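Local coordinates for protein putative isocitrate dehydrogenase, NAD-dependent (Methylococcus capsulatus, PDB 6LKY) that probably catalyses the NAD-dependent oxidation of isocitrate, as a member of the isocitrate and isopropylmalate dehydrogenase family, at residues 3-17 against 57-70. The protein carries 1 engineered substitution. Residues are numbered along the deposited sequence; the frame is centred on the assembly and turned at random. Where two conformers were deposited one is given.
Sequences KITLIPGDGIGPSIV and SIRANRICFKGPLT. With NAD (nicotinamide-adenine-dinucleotide), chain C.
The extended chain of K3 crosses N61 obliquely, K3 CD 3.5 Å from N61 OD1, and a water joins K3 NZ to that same oxygen. T5 faces helix 52-61. Its OG1 donates to S57 OG at 2.6 Å and accepts from N61 ND2, which lies at 3.0 Å with the hydroxyl 31° out of the amide plane. A chi1 of -62° sets T5 OG1 beside the backbone N and turns CG2 anti to it, where the methyl meets I58 CG1 at 3.6 Å. A valine here, with no hydroxyl, would probably cost S57 and N61 this partner, leaving them D34 and the N61 amide freer to turn. Through T5 and I7 the strands pair in parallel: T5 bonds I63 O and F65 N, I7 bonds F65 O and G67 N. L6 points to the other face, its CD1 touching the F65 ring edge. I7, branched and apolar, brings CD1 to C64 SG at 3.7 Å. G9 suits its bend because a side chain would strike P68 O, the acceptor for D10 N. D10 OD2 takes T70 N at 2.8 Å on its anti lone pair; the backbone N of M40 also bonds OD2, that of A41 OD1. G13 lets P68 CD close to 3.6 Å from its CA. Such parallel strands, running into loops with I12, K66, P68, L69 and T70 of the NAD pocket, belong to the isocitrate/isopropylmalate dehydrogenase fold.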
ATOM      1  N   LYS A   3      14.774  30.782  15.535  1.00 34.79           N
ATOM      2  CA  LYS A   3      15.989  30.094  15.119  1.00 41.33           C
ATOM      3  C   LYS A   3      15.657  28.640  14.777  1.00 45.39           C
ATOM      4  O   LYS A   3      15.211  27.880  15.646  1.00 41.15           O
ATOM      5  CB  LYS A   3      17.056  30.158  16.209  1.00 37.72           C
ATOM      6  CG  LYS A   3      18.386  29.589  15.755  1.00 47.44           C
ATOM      7  CD  LYS A   3      19.480  29.821  16.780  1.00 53.08           C
ATOM      8  CE  LYS A   3      20.807  29.361  16.232  1.00 43.89           C
ATOM      9  NZ  LYS A   3      21.865  29.381  17.273  1.00 50.84           N
ATOM     10  N   ILE A   4      15.928  28.243  13.530  1.00 42.85           N
ATOM     11  CA  ILE A   4      15.442  26.986  12.968  1.00 40.61           C
ATOM     12  C   ILE A   4      16.592  26.242  12.302  1.00 37.94           C
ATOM     13  O   ILE A   4      17.287  26.808  11.448  1.00 34.23           O
ATOM     14  CB  ILE A   4      14.322  27.240  11.947  1.00 37.96           C
ATOM     15  CG1 ILE A   4      13.076  27.768  12.656  1.00 35.75           C
ATOM     16  CG2 ILE A   4      14.053  25.981  11.106  1.00 35.53           C
ATOM     17  CD1 ILE A   4      11.970  28.129  11.723  1.00 24.99           C
ATOM     18  N   THR A   5      16.777  24.966  12.667  1.00 35.56           N
ATOM     19  CA  THR A   5      17.804  24.161  12.011  1.00 32.10           C
ATOM     20  C   THR A   5      17.377  23.862  10.580  1.00 34.38           C
ATOM     21  O   THR A   5      16.218  23.522  10.334  1.00 32.79           O
ATOM     22  CB  THR A   5      18.049  22.862  12.781  1.00 36.50           C
ATOM     23  OG1 THR A   5      18.529  23.166  14.097  1.00 31.38           O
ATOM     24  CG2 THR A   5      19.076  21.980  12.056  1.00 26.12           C
ATOM     25  N   LEU A   6      18.298  24.038   9.630  1.00 31.27           N
ATOM     26  CA  LEU A   6      17.997  23.935   8.205  1.00 31.85           C
ATOM     27  C   LEU A   6      18.905  22.890   7.574  1.00 32.11           C
ATOM     28  O   LEU A   6      20.135  23.011   7.640  1.00 34.84           O
ATOM     29  CB  LEU A   6      18.182  25.289   7.513  1.00 35.60           C
ATOM     30  CG  LEU A   6      17.937  25.356   6.004  1.00 35.86           C
ATOM     31  CD1 LEU A   6      16.460  25.129   5.716  1.00 33.09           C
ATOM     32  CD2 LEU A   6      18.400  26.702   5.423  1.00 35.74           C
ATOM     33  N   ILE A   7      18.308  21.887   6.948  1.00 31.25           N
ATOM     34  CA  ILE A   7      19.048  20.790   6.338  1.00 32.38           C
ATOM     35  C   ILE A   7      18.692  20.732   4.859  1.00 29.44           C
ATOM     36  O   ILE A   7      17.610  20.282   4.484  1.00 29.63           O
ATOM     37  CB  ILE A   7      18.745  19.449   7.031  1.00 34.05           C
ATOM     38  CG1 ILE A   7      19.096  19.525   8.526  1.00 31.81           C
ATOM     39  CG2 ILE A   7      19.466  18.323   6.298  1.00 26.91           C
ATOM     40  CD1 ILE A   7      18.728  18.267   9.328  1.00 27.75           C
ATOM     41  N   PRO A   8      19.586  21.193   3.983  1.00 30.34           N
ATOM     42  CA  PRO A   8      19.261  21.204   2.543  1.00 32.59           C
ATOM     43  C   PRO A   8      19.023  19.825   1.951  1.00 29.39           C
ATOM     44  O   PRO A   8      18.204  19.686   1.034  1.00 30.73           O
ATOM     45  CB  PRO A   8      20.494  21.879   1.922  1.00 30.52           C
ATOM     46  CG  PRO A   8      21.092  22.679   3.070  1.00 36.34           C
ATOM     47  CD  PRO A   8      20.892  21.812   4.261  1.00 30.91           C
ATOM     48  N   GLY A   9      19.752  18.809   2.414  1.00 25.24           N
ATOM     49  CA  GLY A   9      19.482  17.442   1.992  1.00 27.00           C
ATOM     50  C   GLY A   9      20.158  17.031   0.693  1.00 26.89           C
ATOM     51  O   GLY A   9      21.187  17.581   0.288  1.00 28.06           O
ATOM     52  N   ASP A  10      19.545  16.054   0.025  1.00 25.31           N
ATOM     53  CA  ASP A  10      20.159  15.314  -1.068  1.00 23.74           C
ATOM     54  C   ASP A  10      19.358  15.472  -2.354  1.00 28.22           C
ATOM     55  O   ASP A  10      18.154  15.748  -2.334  1.00 26.56           O
ATOM     56  CB  ASP A  10      20.277  13.823  -0.708  1.00 24.51           C
ATOM     57  CG  ASP A  10      21.208  13.586   0.466  1.00 29.53           C
ATOM     58  OD1 ASP A  10      22.195  14.344   0.593  1.00 26.97           O
ATOM     59  OD2 ASP A  10      20.951  12.657   1.266  1.00 26.37           O
ATOM     60  N   GLY A  11      20.037  15.252  -3.480  1.00 23.87           N
ATOM     61  CA  GLY A  11      19.357  15.245  -4.768  1.00 24.78           C
ATOM     62  C   GLY A  11      18.685  16.581  -5.035  1.00 28.73           C
ATOM     63  O   GLY A  11      19.335  17.636  -5.058  1.00 25.82           O
ATOM     64  N   ILE A  12      17.365  16.549  -5.243  1.00 28.31           N
ATOM     65  CA  ILE A  12      16.606  17.777  -5.471  1.00 26.65           C
ATOM     66  C   ILE A  12      16.446  18.615  -4.210  1.00 30.69           C
ATOM     67  O   ILE A  12      15.930  19.740  -4.287  1.00 26.77           O
ATOM     68  CB  ILE A  12      15.223  17.459  -6.078  1.00 26.55           C
ATOM     69  CG1 ILE A  12      14.442  16.511  -5.164  1.00 26.15           C
ATOM     70  CG2 ILE A  12      15.384  16.875  -7.492  1.00 22.96           C
ATOM     71  CD1 ILE A  12      12.959  16.459  -5.470  1.00 27.29           C
ATOM     72  N   GLY A  13      16.867  18.100  -3.055  1.00 24.32           N
ATOM     73  CA  GLY A  13      16.708  18.781  -1.789  1.00 29.96           C
ATOM     74  C   GLY A  13      17.121  20.248  -1.796  1.00 35.61           C
ATOM     75  O   GLY A  13      16.304  21.139  -1.534  1.00 31.74           O
ATOM     76  N   PRO A  14      18.403  20.531  -2.075  1.00 29.32           N
ATOM     77  CA  PRO A  14      18.869  21.929  -2.000  1.00 30.28           C
ATOM     78  C   PRO A  14      18.058  22.908  -2.837  1.00 30.91           C
ATOM     79  O   PRO A  14      17.757  24.008  -2.351  1.00 34.29           O
ATOM     80  CB  PRO A  14      20.333  21.832  -2.455  1.00 29.02           C
ATOM     81  CG  PRO A  14      20.755  20.461  -2.012  1.00 27.94           C
ATOM     82  CD  PRO A  14      19.528  19.594  -2.276  1.00 29.36           C
ATOM     83  N   SER A  15      17.666  22.549  -4.064  0.79 29.05           N
ATOM     84  CA  SER A  15      16.894  23.491  -4.869  0.79 31.87           C
ATOM     85  C   SER A  15      15.541  23.773  -4.227  0.79 33.77           C
ATOM     86  O   SER A  15      15.194  24.934  -3.972  0.79 34.77           O
ATOM     87  CB  SER A  15      16.729  22.979  -6.303  0.79 32.41           C
ATOM     88  OG  SER A  15      16.029  21.750  -6.365  0.79 35.01           O
ATOM     89  N   ILE A  16      14.778  22.721  -3.914  1.00 30.29           N
ATOM     90  CA  ILE A  16      13.435  22.936  -3.384  1.00 35.75           C
ATOM     91  C   ILE A  16      13.491  23.610  -2.015  1.00 28.80           C
ATOM     92  O   ILE A  16      12.701  24.516  -1.726  1.00 32.78           O
ATOM     93  CB  ILE A  16      12.653  21.610  -3.356  1.00 35.94           C
ATOM     94  CG1 ILE A  16      13.270  20.630  -2.349  1.00 31.91           C
ATOM     95  CG2 ILE A  16      12.609  21.015  -4.755  1.00 30.19           C
ATOM     96  CD1 ILE A  16      12.512  19.336  -2.214  1.00 29.16           C
ATOM     97  N   VAL A  17      14.467  23.242  -1.183  1.00 30.71           N
ATOM     98  CA  VAL A  17      14.607  23.908   0.108  1.00 32.79           C
ATOM     99  C   VAL A  17      14.929  25.377  -0.123  1.00 38.42           C
ATOM    100  O   VAL A  17      14.366  26.269   0.531  1.00 36.49           O
ATOM    101  CB  VAL A  17      15.685  23.210   0.965  1.00 34.75           C
ATOM    102  CG1 VAL A  17      16.102  24.082   2.152  1.00 31.50           C
ATOM    103  CG2 VAL A  17      15.203  21.830   1.442  1.00 27.80           C
ATOM    104  N   SER A  57      22.237  20.803  17.194  1.00 34.83           N
ATOM    105  CA  SER A  57      21.524  21.987  16.724  1.00 33.44           C
ATOM    106  C   SER A  57      20.016  21.794  16.804  1.00 37.74           C
ATOM    107  O   SER A  57      19.289  22.701  17.235  1.00 37.33           O
ATOM    108  CB  SER A  57      21.951  22.318  15.292  1.00 29.88           C
ATOM    109  OG  SER A  57      21.055  23.233  14.684  1.00 35.77           O
ATOM    110  N   ILE A  58      19.519  20.625  16.381  1.00 35.36           N
ATOM    111  CA  ILE A  58      18.075  20.413  16.433  1.00 33.40           C
ATOM    112  C   ILE A  58      17.592  20.365  17.879  1.00 31.20           C
ATOM    113  O   ILE A  58      16.537  20.913  18.212  1.00 36.48           O
ATOM    114  CB  ILE A  58      17.656  19.143  15.666  1.00 31.74           C
ATOM    115  CG1 ILE A  58      18.112  19.221  14.211  1.00 35.08           C
ATOM    116  CG2 ILE A  58      16.130  18.982  15.731  1.00 31.67           C
ATOM    117  CD1 ILE A  58      17.957  17.925  13.437  1.00 29.74           C
ATOM    118  N   ARG A  59      18.355  19.727  18.765  1.00 32.72           N
ATOM    119  CA  ARG A  59      17.907  19.674  20.152  1.00 37.32           C
ATOM    120  C   ARG A  59      17.987  21.030  20.828  1.00 41.79           C
ATOM    121  O   ARG A  59      17.242  21.283  21.777  1.00 45.43           O
ATOM    122  CB  ARG A  59      18.693  18.630  20.927  1.00 40.49           C
ATOM    123  CG  ARG A  59      18.377  17.254  20.438  1.00 43.71           C
ATOM    124  CD  ARG A  59      18.623  16.209  21.478  1.00 50.40           C
ATOM    125  NE  ARG A  59      19.885  15.532  21.245  1.00 50.09           N
ATOM    126  CZ  ARG A  59      19.990  14.217  21.149  1.00 46.13           C
ATOM    127  NH1 ARG A  59      18.900  13.473  21.260  1.00 48.79           N
ATOM    128  NH2 ARG A  59      21.174  13.656  20.938  1.00 55.39           N
ATOM    129  N   ALA A  60      18.881  21.905  20.371  1.00 44.65           N
ATOM    130  CA  ALA A  60      18.911  23.266  20.899  1.00 42.29           C
ATOM    131  C   ALA A  60      17.725  24.074  20.390  1.00 39.84           C
ATOM    132  O   ALA A  60      17.020  24.716  21.173  1.00 46.09           O
ATOM    133  CB  ALA A  60      20.234  23.954  20.534  1.00 34.86           C
ATOM    134  N   ASN A  61      17.489  24.054  19.074  1.00 40.84           N
ATOM    135  CA  ASN A  61      16.470  24.915  18.479  1.00 35.60           C
ATOM    136  C   ASN A  61      15.051  24.374  18.615  1.00 39.13           C
ATOM    137  O   ASN A  61      14.105  25.169  18.641  1.00 36.28           O
ATOM    138  CB  ASN A  61      16.783  25.156  17.003  1.00 40.67           C
ATOM    139  CG  ASN A  61      18.109  25.861  16.801  1.00 42.28           C
ATOM    140  OD1 ASN A  61      18.616  26.521  17.713  1.00 46.72           O
ATOM    141  ND2 ASN A  61      18.671  25.737  15.600  1.00 36.61           N
ATOM    142  N   ARG A  62      14.876  23.049  18.617  1.00 38.86           N
ATOM    143  CA  ARG A  62      13.608  22.329  18.761  1.00 42.09           C
ATOM    144  C   ARG A  62      12.788  22.353  17.473  1.00 40.58           C
ATOM    145  O   ARG A  62      11.727  21.725  17.438  1.00 47.30           O
ATOM    146  CB  ARG A  62      12.712  22.853  19.902  1.00 40.12           C
ATOM    147  CG  ARG A  62      13.336  22.883  21.303  1.00 43.09           C
ATOM    148  CD  ARG A  62      14.306  21.726  21.590  1.00 53.50           C
ATOM    149  NE  ARG A  62      13.672  20.423  21.833  1.00 61.19           N
ATOM    150  CZ  ARG A  62      14.323  19.343  22.269  1.00 49.01           C
ATOM    151  NH1 ARG A  62      15.620  19.408  22.535  1.00 54.24           N
ATOM    152  NH2 ARG A  62      13.682  18.199  22.461  1.00 58.27           N
ATOM    153  N   ILE A  63      13.220  23.064  16.431  1.00 38.73           N
ATOM    154  CA  ILE A  63      12.506  23.134  15.160  1.00 32.30           C
ATOM    155  C   ILE A  63      13.501  22.900  14.031  1.00 34.26           C
ATOM    156  O   ILE A  63      14.608  23.452  14.038  1.00 32.79           O
ATOM    157  CB  ILE A  63      11.784  24.486  14.967  1.00 37.12           C
ATOM    158  CG1 ILE A  63      10.940  24.833  16.194  1.00 38.58           C
ATOM    159  CG2 ILE A  63      10.911  24.455  13.724  1.00 29.48           C
ATOM    160  CD1 ILE A  63       9.729  23.930  16.371  1.00 43.31           C
ATOM    161  N   CYS A  64      13.100  22.091  13.052  1.00 34.73           N
ATOM    162  CA  CYS A  64      13.980  21.714  11.959  1.00 32.66           C
ATOM    163  C   CYS A  64      13.194  21.684  10.658  1.00 29.56           C
ATOM    164  O   CYS A  64      12.050  21.228  10.616  1.00 31.67           O
ATOM    165  CB  CYS A  64      14.653  20.357  12.227  1.00 24.82           C
ATOM    166  SG  CYS A  64      15.796  19.816  10.940  1.00 33.90           S
ATOM    167  N   PHE A  65      13.811  22.216   9.612  1.00 23.72           N
ATOM    168  CA  PHE A  65      13.292  22.234   8.250  1.00 25.29           C
ATOM    169  C   PHE A  65      14.252  21.385   7.422  1.00 31.62           C
ATOM    170  O   PHE A  65      15.427  21.743   7.279  1.00 33.52           O
ATOM    171  CB  PHE A  65      13.222  23.672   7.748  1.00 24.06           C
ATOM    172  CG  PHE A  65      12.334  23.873   6.568  1.00 29.55           C
ATOM    173  CD1 PHE A  65      11.058  23.336   6.536  1.00 28.32           C
ATOM    174  CD2 PHE A  65      12.764  24.641   5.497  1.00 25.38           C
ATOM    175  CE1 PHE A  65      10.237  23.549   5.437  1.00 28.86           C
ATOM    176  CE2 PHE A  65      11.950  24.845   4.396  1.00 29.37           C
ATOM    177  CZ  PHE A  65      10.691  24.306   4.365  1.00 30.81           C
ATOM    178  N   LYS A  66      13.774  20.254   6.899  1.00 28.12           N
ATOM    179  CA  LYS A  66      14.661  19.206   6.397  1.00 31.58           C
ATOM    180  C   LYS A  66      14.285  18.818   4.973  1.00 25.47           C
ATOM    181  O   LYS A  66      13.160  18.382   4.719  1.00 22.77           O
ATOM    182  CB  LYS A  66      14.625  17.971   7.308  1.00 27.12           C
ATOM    183  CG  LYS A  66      15.660  16.909   6.932  1.00 28.58           C
ATOM    184  CD  LYS A  66      15.311  15.514   7.486  1.00 27.09           C
ATOM    185  CE  LYS A  66      13.943  15.037   7.030  1.00 27.00           C
ATOM    186  NZ  LYS A  66      13.852  14.677   5.578  1.00 19.94           N
ATOM    187  N   GLY A  67      15.217  18.992   4.043  1.00 24.17           N
ATOM    188  CA  GLY A  67      15.052  18.473   2.706  1.00 26.68           C
ATOM    189  C   GLY A  67      15.151  16.956   2.708  1.00 26.12           C
ATOM    190  O   GLY A  67      15.500  16.342   3.721  1.00 23.84           O
ATOM    191  N   PRO A  68      14.840  16.321   1.580  1.00 28.88           N
ATOM    192  CA  PRO A  68      14.867  14.851   1.528  1.00 23.56           C
ATOM    193  C   PRO A  68      16.275  14.315   1.720  1.00 26.56           C
ATOM    194  O   PRO A  68      17.248  14.894   1.234  1.00 26.12           O
ATOM    195  CB  PRO A  68      14.347  14.536   0.123  1.00 22.60           C
ATOM    196  CG  PRO A  68      14.701  15.785  -0.688  1.00 23.57           C
ATOM    197  CD  PRO A  68      14.447  16.913   0.289  1.00 29.13           C
ATOM    198  N   LEU A  69      16.378  13.196   2.435  0.86 22.96           N
ATOM    199  CA  LEU A  69      17.663  12.569   2.706  0.86 24.71           C
ATOM    200  C   LEU A  69      17.701  11.199   2.046  0.86 26.76           C
ATOM    201  O   LEU A  69      16.779  10.396   2.222  0.86 27.38           O
ATOM    202  CB  LEU A  69      17.907  12.466   4.212  0.86 22.30           C
ATOM    203  CG  LEU A  69      18.001  13.837   4.894  0.86 26.93           C
ATOM    204  CD1 LEU A  69      18.299  13.711   6.391  0.86 26.71           C
ATOM    205  CD2 LEU A  69      19.071  14.676   4.209  0.86 24.12           C
ATOM    206  N   THR A  70      18.758  10.947   1.273  1.00 25.58           N
ATOM    207  CA  THR A  70      18.941   9.644   0.627  1.00 23.86           C
ATOM    208  C   THR A  70      19.231   8.557   1.664  1.00 23.11           C
ATOM    209  O   THR A  70      20.075   8.742   2.546  1.00 24.97           O
ATOM    210  CB  THR A  70      20.098   9.731  -0.375  1.00 24.62           C
ATOM    211  OG1 THR A  70      19.678  10.486  -1.518  1.00 29.30           O
ATOM    212  CG2 THR A  70      20.593   8.331  -0.808  1.00 22.38           C
TER
HETATM  213  PA  NAD C 501      11.432   9.615  -4.671  1.00 28.31           P
HETATM  214  O1A NAD C 501      12.788  10.254  -4.493  1.00 26.13           O
HETATM  215  O2A NAD C 501      10.392  10.328  -3.862  1.00 28.02           O
HETATM  216  O5B NAD C 501      11.074   9.571  -6.231  1.00 27.75           O
HETATM  217  C5B NAD C 501       9.872   8.921  -6.635  1.00 29.52           C
HETATM  218  C4B NAD C 501       9.392   9.543  -7.932  1.00 34.17           C
HETATM  219  O4B NAD C 501       8.797  10.812  -7.594  1.00 29.16           O
HETATM  220  C3B NAD C 501      10.576   9.794  -8.858  1.00 27.47           C
HETATM  221  O3B NAD C 501      10.233   9.491 -10.202  1.00 35.01           O
HETATM  222  C2B NAD C 501      10.841  11.281  -8.689  1.00 32.21           C
HETATM  223  O2B NAD C 501      11.423  11.911  -9.841  1.00 34.14           O
HETATM  224  C1B NAD C 501       9.480  11.844  -8.303  1.00 25.05           C
HETATM  225  N9A NAD C 501       9.799  13.003  -7.481  1.00 29.08           N
HETATM  226  C8A NAD C 501       9.647  12.922  -6.016  1.00 28.48           C
HETATM  227  N7A NAD C 501       9.858  14.347  -5.699  1.00 25.48           N
HETATM  228  C5A NAD C 501       8.940  15.024  -6.608  1.00 32.06           C
HETATM  229  C6A NAD C 501       9.434  16.417  -6.955  1.00 25.57           C
HETATM  230  N6A NAD C 501       9.239  17.295  -5.790  1.00 25.00           N
HETATM  231  N1A NAD C 501       8.619  16.904  -8.078  1.00 28.51           N
HETATM  232  C2A NAD C 501       8.757  16.114  -9.318  1.00 30.51           C
HETATM  233  N3A NAD C 501       9.490  14.866  -9.086  1.00 33.03           N
HETATM  234  C4A NAD C 501       9.035  14.200  -7.868  1.00 32.69           C
HETATM  235  O3  NAD C 501      11.439   8.097  -4.150  1.00 25.92           O
HETATM  236  PN  NAD C 501      12.551   6.994  -4.460  1.00 22.18           P
HETATM  237  O1N NAD C 501      13.175   7.123  -5.813  1.00 21.93           O
HETATM  238  O2N NAD C 501      11.852   5.657  -4.271  1.00 26.91           O
HETATM  239  O5D NAD C 501      13.696   7.178  -3.347  1.00 23.39           O
HETATM  240  C5D NAD C 501      14.823   8.034  -3.596  1.00 22.79           C
HETATM  241  C4D NAD C 501      15.573   8.272  -2.292  1.00 24.53           C
HETATM  242  O4D NAD C 501      14.851   9.164  -1.426  1.00 23.45           O
HETATM  243  C3D NAD C 501      15.787   6.964  -1.528  1.00 24.28           C
HETATM  244  O3D NAD C 501      17.148   6.927  -1.109  1.00 22.16           O
HETATM  245  C2D NAD C 501      14.863   7.103  -0.332  1.00 22.63           C
HETATM  246  O2D NAD C 501      15.333   6.449   0.845  1.00 21.40           O
HETATM  247  C1D NAD C 501      14.824   8.607  -0.100  1.00 25.10           C
HETATM  248  N1N NAD C 501      13.637   8.927   0.732  1.00 26.09           N
HETATM  249  C2N NAD C 501      13.691  10.243   1.355  1.00 24.77           C
HETATM  250  C3N NAD C 501      12.526  10.295   2.316  1.00 29.98           C
HETATM  251  C7N NAD C 501      12.660  11.388   3.382  1.00 28.19           C
HETATM  252  O7N NAD C 501      11.411  11.992   3.690  1.00 38.03           O
HETATM  253  N7N NAD C 501      13.687  12.362   3.024  1.00 17.60           N
HETATM  254  C4N NAD C 501      11.167  10.254   1.635  1.00 24.63           C
HETATM  255  C5N NAD C 501      11.081   9.156   0.594  1.00 24.98           C
HETATM  256  C6N NAD C 501      12.389   8.632  -0.007  1.00 24.58           C
HETATM  257  O   HOH W   1      21.326  27.094  18.538  1.00 44.84           O